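Long-range contacts in uncharacterized hypothetical protein (Parabacteroides merdae, PDB 4EI0), which is of unknown function but belongs to the DUF4466 family and is built largely of antiparallel beta sheets: residues C20-L25 with I36-A41; T66-N71 with L110-I115; V125-S130 with G144-S149. All blocks are in the same frame, centred on the assembly; numbering follows the deposited sequence. Where two conformers were deposited one is given.

Contact 1 of 3, residues C20-L25 with I36-A41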
loop_
_atom_site.group_PDB
_atom_site.type_symbol
_atom_site.label_atom_id
_atom_site.label_comp_id
_atom_site.label_asym_id
_atom_site.label_seq_id
_atom_site.Cartn_x
_atom_site.Cartn_y
_atom_site.Cartn_z
ATOM N N CYS B 20 -10.881 -12.002 -5.198
ATOM C CA CYS B 20 -10.946 -12.431 -3.816
ATOM C C CYS B 20 -10.230 -13.750 -3.669
ATOM O O CYS B 20 -10.396 -14.624 -4.508
ATOM C CB CYS B 20 -12.416 -12.532 -3.346
ATOM S SG CYS B 20 -12.543 -12.591 -1.538
ATOM N N ILE B 21 -9.436 -13.888 -2.610
ATOM C CA ILE B 21 -8.679 -15.120 -2.336
ATOM C C ILE B 21 -8.977 -15.612 -0.921
ATOM O O ILE B 21 -9.010 -14.842 0.011
ATOM C CB ILE B 21 -7.148 -14.980 -2.619
ATOM C CG1 ILE B 21 -6.408 -14.158 -1.556
ATOM C CG2 ILE B 21 -6.920 -14.390 -4.014
ATOM C CD1 ILE B 21 -4.894 -14.344 -1.551
ATOM N N LYS B 22 -9.282 -16.898 -0.781
ATOM C CA LYS B 22 -9.441 -17.501 0.527
ATOM C C LYS B 22 -8.053 -17.550 1.137
ATOM O O LYS B 22 -7.134 -18.032 0.495
ATOM C CB LYS B 22 -10.033 -18.920 0.379
ATOM C CG LYS B 22 -10.294 -19.637 1.709
ATOM C CD LYS B 22 -11.146 -20.883 1.524
ATOM C CE LYS B 22 -11.005 -21.847 2.717
ATOM N NZ LYS B 22 -9.804 -22.723 2.634
ATOM N N ARG B 23 -7.863 -16.994 2.318
ATOM C CA ARG B 23 -6.550 -17.053 2.997
ATOM C C ARG B 23 -6.389 -18.349 3.787
ATOM O O ARG B 23 -5.345 -18.964 3.782
ATOM C CB ARG B 23 -6.306 -15.815 3.863
ATOM C CG ARG B 23 -5.829 -14.640 3.001
ATOM C CD ARG B 23 -5.991 -13.278 3.667
ATOM N NE ARG B 23 -5.340 -13.166 4.976
ATOM C CZ ARG B 23 -4.037 -12.941 5.176
ATOM N NH1 ARG B 23 -3.189 -12.817 4.157
ATOM N NH2 ARG B 23 -3.574 -12.839 6.419
ATOM N N SER B 24 -7.454 -18.796 4.419
ATOM C CA SER B 24 -7.432 -20.101 5.071
ATOM C C SER B 24 -6.931 -21.203 4.111
ATOM O O SER B 24 -7.323 -21.265 2.923
ATOM C CB SER B 24 -8.845 -20.429 5.609
ATOM O OG SER B 24 -9.398 -19.308 6.346
ATOM N N LEU B 25 -6.138 -22.131 4.623
ATOM C CA LEU B 25 -5.518 -23.167 3.775
ATOM C C LEU B 25 -6.518 -24.258 3.301
ATOM O O LEU B 25 -7.383 -24.692 4.078
ATOM C CB LEU B 25 -4.378 -23.839 4.529
ATOM C CG LEU B 25 -3.387 -22.922 5.227
ATOM C CD1 LEU B 25 -2.471 -23.748 6.128
ATOM C CD2 LEU B 25 -2.628 -22.112 4.168
ATOM N N ILE B 36 -13.291 -18.627 8.663
ATOM C CA ILE B 36 -12.767 -18.752 7.300
ATOM C C ILE B 36 -12.459 -17.299 6.893
ATOM O O ILE B 36 -13.319 -16.393 6.978
ATOM C CB ILE B 36 -13.756 -19.342 6.289
ATOM C CG1 ILE B 36 -14.388 -20.600 6.853
ATOM C CG2 ILE B 36 -13.081 -19.594 4.947
ATOM C CD1 ILE B 36 -15.269 -21.334 5.871
ATOM N N GLU B 37 -11.212 -17.087 6.522
ATOM C CA GLU B 37 -10.683 -15.762 6.236
ATOM C C GLU B 37 -10.456 -15.568 4.751
ATOM O O GLU B 37 -9.884 -16.447 4.088
ATOM C CB GLU B 37 -9.358 -15.602 6.921
ATOM C CG GLU B 37 -8.783 -14.203 6.783
ATOM C CD GLU B 37 -7.413 -14.075 7.405
ATOM O OE1 GLU B 37 -7.055 -14.899 8.277
ATOM O OE2 GLU B 37 -6.694 -13.144 7.022
ATOM N N PHE B 38 -10.880 -14.412 4.254
ATOM C CA PHE B 38 -10.805 -14.071 2.833
ATOM C C PHE B 38 -10.097 -12.694 2.694
ATOM O O PHE B 38 -10.200 -11.855 3.592
ATOM C CB PHE B 38 -12.204 -14.004 2.212
ATOM C CG PHE B 38 -12.937 -15.315 2.153
ATOM C CD1 PHE B 38 -13.656 -15.765 3.231
ATOM C CD2 PHE B 38 -12.876 -16.095 1.034
ATOM C CE1 PHE B 38 -14.325 -16.973 3.174
ATOM C CE2 PHE B 38 -13.528 -17.313 0.970
ATOM C CZ PHE B 38 -14.261 -17.748 2.043
ATOM N N ALA B 39 -9.388 -12.476 1.584
ATOM C CA ALA B 39 -8.783 -11.184 1.261
ATOM C C ALA B 39 -9.453 -10.703 -0.021
ATOM O O ALA B 39 -9.281 -11.326 -1.066
ATOM C CB ALA B 39 -7.278 -11.306 1.075
ATOM N N TYR B 40 -10.269 -9.654 0.088
ATOM C CA TYR B 40 -11.097 -9.147 -1.013
ATOM C C TYR B 40 -10.430 -7.862 -1.529
ATOM O O TYR B 40 -10.400 -6.868 -0.814
ATOM C CB TYR B 40 -12.486 -8.815 -0.554
ATOM C CG TYR B 40 -13.467 -8.344 -1.628
ATOM C CD1 TYR B 40 -13.523 -8.945 -2.875
ATOM C CD2 TYR B 40 -14.367 -7.310 -1.367
ATOM C CE1 TYR B 40 -14.419 -8.513 -3.851
ATOM C CE2 TYR B 40 -15.292 -6.887 -2.331
ATOM C CZ TYR B 40 -15.319 -7.499 -3.570
ATOM O OH TYR B 40 -16.239 -7.081 -4.528
ATOM N N ALA B 41 -9.916 -7.924 -2.765
ATOM C CA ALA B 41 -9.220 -6.822 -3.441
ATOM C C ALA B 41 -10.147 -6.116 -4.395
ATOM O O ALA B 41 -10.841 -6.769 -5.182
ATOM C CB ALA B 41 -8.021 -7.358 -4.215
#

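Contact 2 of 3, residues T66-N71 with L110-I115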
loop_
_atom_site.group_PDB
_atom_site.type_symbol
_atom_site.label_atom_id
_atom_site.label_comp_id
_atom_site.label_asym_id
_atom_site.label_seq_id
_atom_site.Cartn_x
_atom_site.Cartn_y
_atom_site.Cartn_z
ATOM N N THR B 66 -18.619 -12.389 12.804
ATOM C CA THR B 66 -18.408 -12.308 11.344
ATOM C C THR B 66 -18.301 -10.791 10.955
ATOM O O THR B 66 -19.139 -9.980 11.351
ATOM C CB THR B 66 -19.581 -12.934 10.621
ATOM O OG1 THR B 66 -19.611 -14.322 10.957
ATOM C CG2 THR B 66 -19.496 -12.764 9.110
ATOM N N TYR B 67 -17.206 -10.389 10.344
ATOM C CA TYR B 67 -16.988 -8.989 10.039
ATOM C C TYR B 67 -15.959 -8.783 8.920
ATOM O O TYR B 67 -15.242 -9.706 8.556
ATOM C CB TYR B 67 -16.545 -8.211 11.308
ATOM C CG TYR B 67 -15.136 -8.408 11.710
ATOM C CD1 TYR B 67 -14.671 -9.637 12.032
ATOM C CD2 TYR B 67 -14.242 -7.336 11.787
ATOM C CE1 TYR B 67 -13.372 -9.842 12.390
ATOM C CE2 TYR B 67 -12.931 -7.527 12.160
ATOM C CZ TYR B 67 -12.508 -8.786 12.456
ATOM O OH TYR B 67 -11.224 -9.045 12.817
ATOM N N PHE B 68 -15.926 -7.551 8.390
ATOM C CA PHE B 68 -14.812 -7.037 7.608
ATOM C C PHE B 68 -13.968 -6.222 8.552
ATOM O O PHE B 68 -14.466 -5.345 9.217
ATOM C CB PHE B 68 -15.309 -6.062 6.552
ATOM C CG PHE B 68 -15.609 -6.653 5.222
ATOM C CD1 PHE B 68 -14.590 -7.155 4.418
ATOM C CD2 PHE B 68 -16.879 -6.564 4.693
ATOM C CE1 PHE B 68 -14.849 -7.632 3.138
ATOM C CE2 PHE B 68 -17.134 -7.055 3.436
ATOM C CZ PHE B 68 -16.116 -7.570 2.652
ATOM N N ASP B 69 -12.676 -6.476 8.593
ATOM C CA ASP B 69 -11.759 -5.621 9.312
ATOM C C ASP B 69 -11.753 -4.309 8.487
ATOM O O ASP B 69 -11.785 -4.351 7.259
ATOM C CB ASP B 69 -10.417 -6.399 9.391
ATOM C CG ASP B 69 -9.201 -5.597 9.811
ATOM O OD1 ASP B 69 -9.140 -4.383 9.693
ATOM O OD2 ASP B 69 -8.202 -6.255 10.161
ATOM N N PRO B 70 -11.795 -3.159 9.165
ATOM C CA PRO B 70 -11.936 -1.898 8.465
ATOM C C PRO B 70 -10.622 -1.383 7.850
ATOM O O PRO B 70 -10.615 -0.262 7.288
ATOM C CB PRO B 70 -12.459 -0.940 9.563
ATOM C CG PRO B 70 -11.862 -1.491 10.835
ATOM C CD PRO B 70 -11.776 -2.977 10.644
ATOM N N ASN B 71 -9.500 -2.108 8.010
ATOM C CA ASN B 71 -8.244 -1.647 7.449
ATOM C C ASN B 71 -8.006 -2.239 6.091
ATOM O O ASN B 71 -8.239 -3.395 5.898
ATOM C CB ASN B 71 -7.064 -1.993 8.322
ATOM C CG ASN B 71 -7.145 -1.325 9.665
ATOM O OD1 ASN B 71 -6.797 -0.163 9.831
ATOM N ND2 ASN B 71 -7.576 -2.073 10.638
ATOM N N LEU B 110 -9.457 -5.754 1.690
ATOM C CA LEU B 110 -10.087 -5.874 2.985
ATOM C C LEU B 110 -10.176 -7.330 3.312
ATOM O O LEU B 110 -10.405 -8.144 2.413
ATOM C CB LEU B 110 -11.498 -5.300 2.988
ATOM C CG LEU B 110 -11.682 -3.791 2.749
ATOM C CD1 LEU B 110 -13.169 -3.537 2.665
ATOM C CD2 LEU B 110 -11.000 -2.971 3.857
ATOM N N ARG B 111 -9.962 -7.645 4.594
ATOM C CA ARG B 111 -10.100 -9.012 5.112
ATOM C C ARG B 111 -11.453 -9.231 5.710
ATOM O O ARG B 111 -11.920 -8.430 6.532
ATOM C CB ARG B 111 -9.019 -9.258 6.116
ATOM C CG ARG B 111 -7.667 -9.300 5.427
ATOM C CD ARG B 111 -6.534 -9.419 6.409
ATOM N NE ARG B 111 -5.302 -9.356 5.661
ATOM C CZ ARG B 111 -4.114 -9.172 6.197
ATOM N NH1 ARG B 111 -3.983 -9.028 7.501
ATOM N NH2 ARG B 111 -3.068 -9.099 5.409
ATOM N N TYR B 112 -12.119 -10.294 5.260
ATOM C CA TYR B 112 -13.411 -10.720 5.782
ATOM C C TYR B 112 -13.227 -12.022 6.543
ATOM O O TYR B 112 -12.533 -12.940 6.065
ATOM C CB TYR B 112 -14.381 -10.923 4.635
ATOM C CG TYR B 112 -15.679 -11.658 4.935
ATOM C CD1 TYR B 112 -16.726 -11.041 5.594
ATOM C CD2 TYR B 112 -15.884 -12.946 4.481
ATOM C CE1 TYR B 112 -17.908 -11.700 5.855
ATOM C CE2 TYR B 112 -17.053 -13.621 4.747
ATOM C CZ TYR B 112 -18.059 -12.996 5.414
ATOM O OH TYR B 112 -19.235 -13.648 5.627
ATOM N N TYR B 113 -13.853 -12.074 7.708
ATOM C CA TYR B 113 -13.807 -13.197 8.624
ATOM C C TYR B 113 -15.218 -13.738 8.816
ATOM O O TYR B 113 -16.094 -13.039 9.318
ATOM C CB TYR B 113 -13.224 -12.726 9.952
ATOM C CG TYR B 113 -11.796 -12.278 9.823
ATOM C CD1 TYR B 113 -10.749 -13.176 9.962
ATOM C CD2 TYR B 113 -11.491 -10.958 9.573
ATOM C CE1 TYR B 113 -9.437 -12.764 9.862
ATOM C CE2 TYR B 113 -10.191 -10.529 9.466
ATOM C CZ TYR B 113 -9.175 -11.432 9.610
ATOM O OH TYR B 113 -7.927 -10.989 9.459
ATOM N N TYR B 114 -15.457 -14.957 8.337
ATOM C CA TYR B 114 -16.711 -15.633 8.526
ATOM C C TYR B 114 -16.520 -16.564 9.715
ATOM O O TYR B 114 -15.652 -17.439 9.664
ATOM C CB TYR B 114 -17.050 -16.451 7.310
ATOM C CG TYR B 114 -18.272 -17.297 7.399
ATOM C CD1 TYR B 114 -19.524 -16.744 7.226
ATOM C CD2 TYR B 114 -18.199 -18.673 7.575
ATOM C CE1 TYR B 114 -20.680 -17.523 7.239
ATOM C CE2 TYR B 114 -19.357 -19.470 7.587
ATOM C CZ TYR B 114 -20.584 -18.898 7.443
ATOM O OH TYR B 114 -21.719 -19.632 7.449
ATOM N N ILE B 115 -17.326 -16.400 10.770
ATOM C CA ILE B 115 -17.241 -17.309 11.936
ATOM C C ILE B 115 -18.276 -18.411 11.658
ATOM O O ILE B 115 -19.441 -18.130 11.496
ATOM C CB ILE B 115 -17.494 -16.608 13.267
ATOM C CG1 ILE B 115 -16.592 -15.384 13.460
ATOM C CG2 ILE B 115 -17.200 -17.562 14.437
ATOM C CD1 ILE B 115 -15.099 -15.674 13.433
HETATM O O HOH W 1 -9.469 -5.565 6.346
#

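Contact 3 of 3, residues V125-S130 with G144-S149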
loop_
_atom_site.group_PDB
_atom_site.type_symbol
_atom_site.label_atom_id
_atom_site.label_comp_id
_atom_site.label_asym_id
_atom_site.label_seq_id
_atom_site.Cartn_x
_atom_site.Cartn_y
_atom_site.Cartn_z
ATOM N N VAL B 125 -20.745 -24.009 2.433
ATOM C CA VAL B 125 -21.052 -22.579 2.497
ATOM C C VAL B 125 -20.391 -21.892 1.311
ATOM O O VAL B 125 -19.236 -22.193 0.970
ATOM C CB VAL B 125 -20.540 -21.870 3.775
ATOM C CG1 VAL B 125 -20.997 -20.403 3.787
ATOM C CG2 VAL B 125 -21.008 -22.567 5.049
ATOM N N GLN B 126 -21.108 -20.976 0.680
ATOM C CA GLN B 126 -20.533 -20.190 -0.427
ATOM C C GLN B 126 -20.742 -18.717 -0.175
ATOM O O GLN B 126 -21.534 -18.304 0.695
ATOM C CB GLN B 126 -21.087 -20.588 -1.785
ATOM C CG GLN B 126 -22.566 -20.421 -1.918
ATOM C CD GLN B 126 -23.072 -21.081 -3.175
ATOM O OE1 GLN B 126 -22.900 -22.280 -3.382
ATOM N NE2 GLN B 126 -23.703 -20.298 -4.026
ATOM N N PHE B 127 -20.017 -17.915 -0.942
ATOM C CA PHE B 127 -19.905 -16.497 -0.681
ATOM C C PHE B 127 -19.980 -15.659 -1.965
ATOM O O PHE B 127 -19.358 -15.991 -2.976
ATOM C CB PHE B 127 -18.579 -16.226 -0.007
ATOM C CG PHE B 127 -18.416 -16.909 1.307
ATOM C CD1 PHE B 127 -18.859 -16.314 2.464
ATOM C CD2 PHE B 127 -17.852 -18.167 1.376
ATOM C CE1 PHE B 127 -18.746 -16.970 3.672
ATOM C CE2 PHE B 127 -17.695 -18.821 2.600
ATOM C CZ PHE B 127 -18.123 -18.200 3.747
ATOM N N SER B 128 -20.721 -14.561 -1.892
ATOM C CA SER B 128 -20.763 -13.573 -2.963
ATOM C C SER B 128 -20.289 -12.220 -2.461
ATOM O O SER B 128 -20.950 -11.580 -1.628
ATOM C CB SER B 128 -22.176 -13.491 -3.534
ATOM O OG SER B 128 -22.152 -12.544 -4.608
ATOM N N PHE B 129 -19.112 -11.821 -2.924
ATOM C CA PHE B 129 -18.488 -10.527 -2.540
ATOM C C PHE B 129 -18.842 -9.494 -3.600
ATOM O O PHE B 129 -18.927 -9.833 -4.794
ATOM C CB PHE B 129 -16.965 -10.611 -2.504
ATOM C CG PHE B 129 -16.404 -11.547 -1.457
ATOM C CD1 PHE B 129 -16.392 -12.906 -1.653
ATOM C CD2 PHE B 129 -15.949 -11.052 -0.239
ATOM C CE1 PHE B 129 -15.891 -13.756 -0.693
ATOM C CE2 PHE B 129 -15.455 -11.905 0.723
ATOM C CZ PHE B 129 -15.422 -13.258 0.494
ATOM N N SER B 130 -19.055 -8.251 -3.186
ATOM C CA SER B 130 -19.360 -7.182 -4.159
ATOM C C SER B 130 -18.897 -5.844 -3.647
ATOM O O SER B 130 -18.611 -5.672 -2.441
ATOM C CB SER B 130 -20.845 -7.137 -4.466
ATOM O OG SER B 130 -21.599 -6.951 -3.288
ATOM N N GLY B 144 -16.425 -20.479 -3.358
ATOM C CA GLY B 144 -17.026 -21.661 -2.813
ATOM C C GLY B 144 -17.823 -22.460 -3.820
ATOM O O GLY B 144 -17.888 -22.093 -4.989
ATOM N N PRO B 145 -18.498 -23.534 -3.372
ATOM C CA PRO B 145 -18.740 -23.816 -1.965
ATOM C C PRO B 145 -17.579 -24.431 -1.264
ATOM O O PRO B 145 -16.684 -24.963 -1.880
ATOM C CB PRO B 145 -19.918 -24.789 -1.990
ATOM C CG PRO B 145 -19.827 -25.456 -3.302
ATOM C CD PRO B 145 -19.269 -24.431 -4.244
ATOM N N TYR B 146 -17.569 -24.264 0.047
ATOM C CA TYR B 146 -16.575 -24.837 0.888
ATOM C C TYR B 146 -17.239 -25.783 1.906
ATOM O O TYR B 146 -18.273 -25.436 2.481
ATOM C CB TYR B 146 -15.857 -23.738 1.657
ATOM C CG TYR B 146 -15.118 -22.737 0.801
ATOM C CD1 TYR B 146 -13.964 -23.125 0.081
ATOM C CD2 TYR B 146 -15.555 -21.439 0.693
ATOM C CE1 TYR B 146 -13.289 -22.238 -0.722
ATOM C CE2 TYR B 146 -14.897 -20.515 -0.129
ATOM C CZ TYR B 146 -13.765 -20.905 -0.808
ATOM O OH TYR B 146 -13.086 -19.988 -1.567
ATOM N N LYS B 147 -16.603 -26.927 2.160
ATOM C CA LYS B 147 -17.150 -27.976 3.046
ATOM C C LYS B 147 -16.885 -27.613 4.492
ATOM O O LYS B 147 -15.782 -27.237 4.853
ATOM C CB LYS B 147 -16.546 -29.364 2.710
ATOM N N ILE B 148 -17.910 -27.697 5.342
ATOM C CA ILE B 148 -17.732 -27.463 6.786
ATOM C C ILE B 148 -17.724 -28.875 7.432
ATOM O O ILE B 148 -18.586 -29.735 7.127
ATOM C CB ILE B 148 -18.890 -26.594 7.364
ATOM C CG1 ILE B 148 -19.063 -25.274 6.573
ATOM C CG2 ILE B 148 -18.725 -26.363 8.844
ATOM C CD1 ILE B 148 -17.856 -24.359 6.525
ATOM N N SER B 149 -16.744 -29.108 8.284
ATOM C CA SER B 149 -16.522 -30.356 8.936
ATOM C C SER B 149 -17.702 -30.666 9.884
ATOM O O SER B 149 -18.366 -29.767 10.341
ATOM C CB SER B 149 -15.268 -30.221 9.760
ATOM O OG SER B 149 -15.026 -31.381 10.519
#

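Contact 1 of 3, residues C20-L25 with I36-A41
Ile-21 and Ala-39 exchange two backbone hydrogen bonds across the edge of an antiparallel sheet, Ala-39 N reaching Ile-21 O at 2.9 Å in a nearly straight bond. The tight side is the inner face. There Cys-20 SG, anti to the backbone N (chi1 -164°), lies 4.0 Å from Phe-38 CB and makes oblique sulfur-aromatic contacts with the Phe-38 and Tyr-40 rings. Lys-22 CB lies 3.9 Å from Phe-38 CE2, and Lys-22 CE rests on Ile-36 CG2. A bend at chi4 (-83°) brings Lys-22 NZ to Ser-24 O, which it meets from above the carbonyl plane. An alanine in place of Lys-22 would probably open a gap beside Ile-36 CG2 and leave Ser-24 O without its ammonium mate. Past the strand end the chain is held by polar bonds: Arg-23 N donates to Glu-37 O, and Glu-37 N to Ser-24 OG at 2.9 Å.

The opposite face is the solvent side. Ile-21 CG1 touches Ala-39 CB, and the extended Glu-37 side chain forms a salt bridge with Arg-23, OE2 at the guanidinium edge facing NE, with the two planes 51° apart. Arg-23 CD also covers Ala-39 CB, at 3.5 Å.

Strand 35-43 continues the sheet into strand 107-115 by backbone bonds such as Phe-38 with Tyr-112, and the Cys-20 and Phe-38 face is covered by Phe-127 and Phe-129 of strand 124-133 and by Leu-143 of strand 138-147.

Contact 2 of 3, residues T66-N71 with L110-I115
Tyr-67 and Tyr-113 form a hydrogen-bonded antiparallel pair within one sheet of a beta sandwich, Tyr-113 N meeting Tyr-67 O at 2.9 Å. Asp-69 N continues the ladder to Arg-111 O, and at the other end Ile-115 N donates to Thr-66 OG1 at 3.1 Å, an oxygen that also bonds Ala-63 O. At Asp-69 the chain makes an Asx turn. Asp-69 OD1 takes both Asn-71 N, on its anti side, and Asn-71 ND2, on its syn lone pair, while OD2 is hydrogen-bonded to Tyr-73 OH. One water bridges the segments, accepting from Arg-111 N at 2.8 Å and donating to Asp-69 O and Asn-71 O. Arg-111 itself reaches away to a salt bridge with Asp-81.

Packing differs on the two faces. Tyr-67 and Tyr-113 run side by side in the same direction, their rings nearly parallel (16°) but slid so far that they barely overlap. On the inner face Tyr-112 turns an edge toward the face of Phe-68, planes 56° apart, and Phe-68 CE1 sits 3.6 Å from Tyr-112 CB. Strands 51-58 and 96-100 cover these rings. With Thr-66 CG2 anti to the backbone N, the methyl approaches Tyr-112 OH at 3.6 Å.

Contact 3 of 3, residues V125-S130 with G144-S149
Val-125 and Tyr-146 close the open end of the beta hairpin formed by strands 124-133 and 138-147, where the second strand is an edge of its sheet. They are an antiparallel hydrogen-bonded pair: Val-125 N donates to Tyr-146 O at 2.9 Å, and Tyr-146 N to Val-125 O at 2.8 Å, both with the donor tilted from the carbonyl plane. The next bonded residue inward is Phe-127, which pairs with Leu-143, so that Gly-144 and Pro-145 together lie opposite the single residue Gln-126, as in a beta bulge.

The backbone of the bulge is unusual. Gly-144 has a positive phi (97°), and the peptide bond before Pro-145 is cis. Val-125 O and Gln-126 CA lie close to the side of Gly-144 where a side chain would begin. Gly-144 CA lies 3.6 Å above one face of the Tyr-146 ring, offset toward its rim. Pro-145 CA approaches Val-125 O at 3.4 Å in a CA-H...O contact.

Side chains add light packing. With CG tucked between its backbone N and carbonyl carbon (chi1 60°), Gln-126 runs out alongside Pro-145 on the exposed face, OE1 4.1 Å from Pro-145 CB. On the other face Phe-127 and Tyr-146 meet rim to rim, CE2 of Phe-127 standing 3.9 Å from CD2 of Tyr-146, and the side chains cross at about a right angle. Past the strand end Ile-148 CG1 lies 3.7 Å from Val-125 CG2, a doubtful contact because Val-125 has two conformers.

No charged pair joins the segments. Their pairing is carried mainly by two backbone bonds, and the glycine and cis-proline conformations are consistent with accommodating the extra residue; the side chains add a few apolar touches on the face where Phe-127 also meets Phe-38 and Tyr-114.

In the fold
Contacts 1 and 2 belong to one five-stranded antiparallel sheet and share the seam between strands 35-43 and 107-115, where Tyr-40 N and Leu-110 O, and Ile-36 N and Tyr-114 O, probably bond. Contact 3 lies in the facing sheet, about 11 Å centre to centre from contact 1 and 15 Å from contact 2. The three meet in an aromatic core, with Tyr-146 against Phe-38 and Phe-127 against Tyr-114. Each contact also has a more open face: charged at contact 1, tyrosines with Asp-69 and Arg-111 at contact 2, glutamine and proline at contact 3. All are partly buried: contacts 1 and 3, at edge strands, include exposed residues, whereas contact 2, on middle strand 107-115, touches through none.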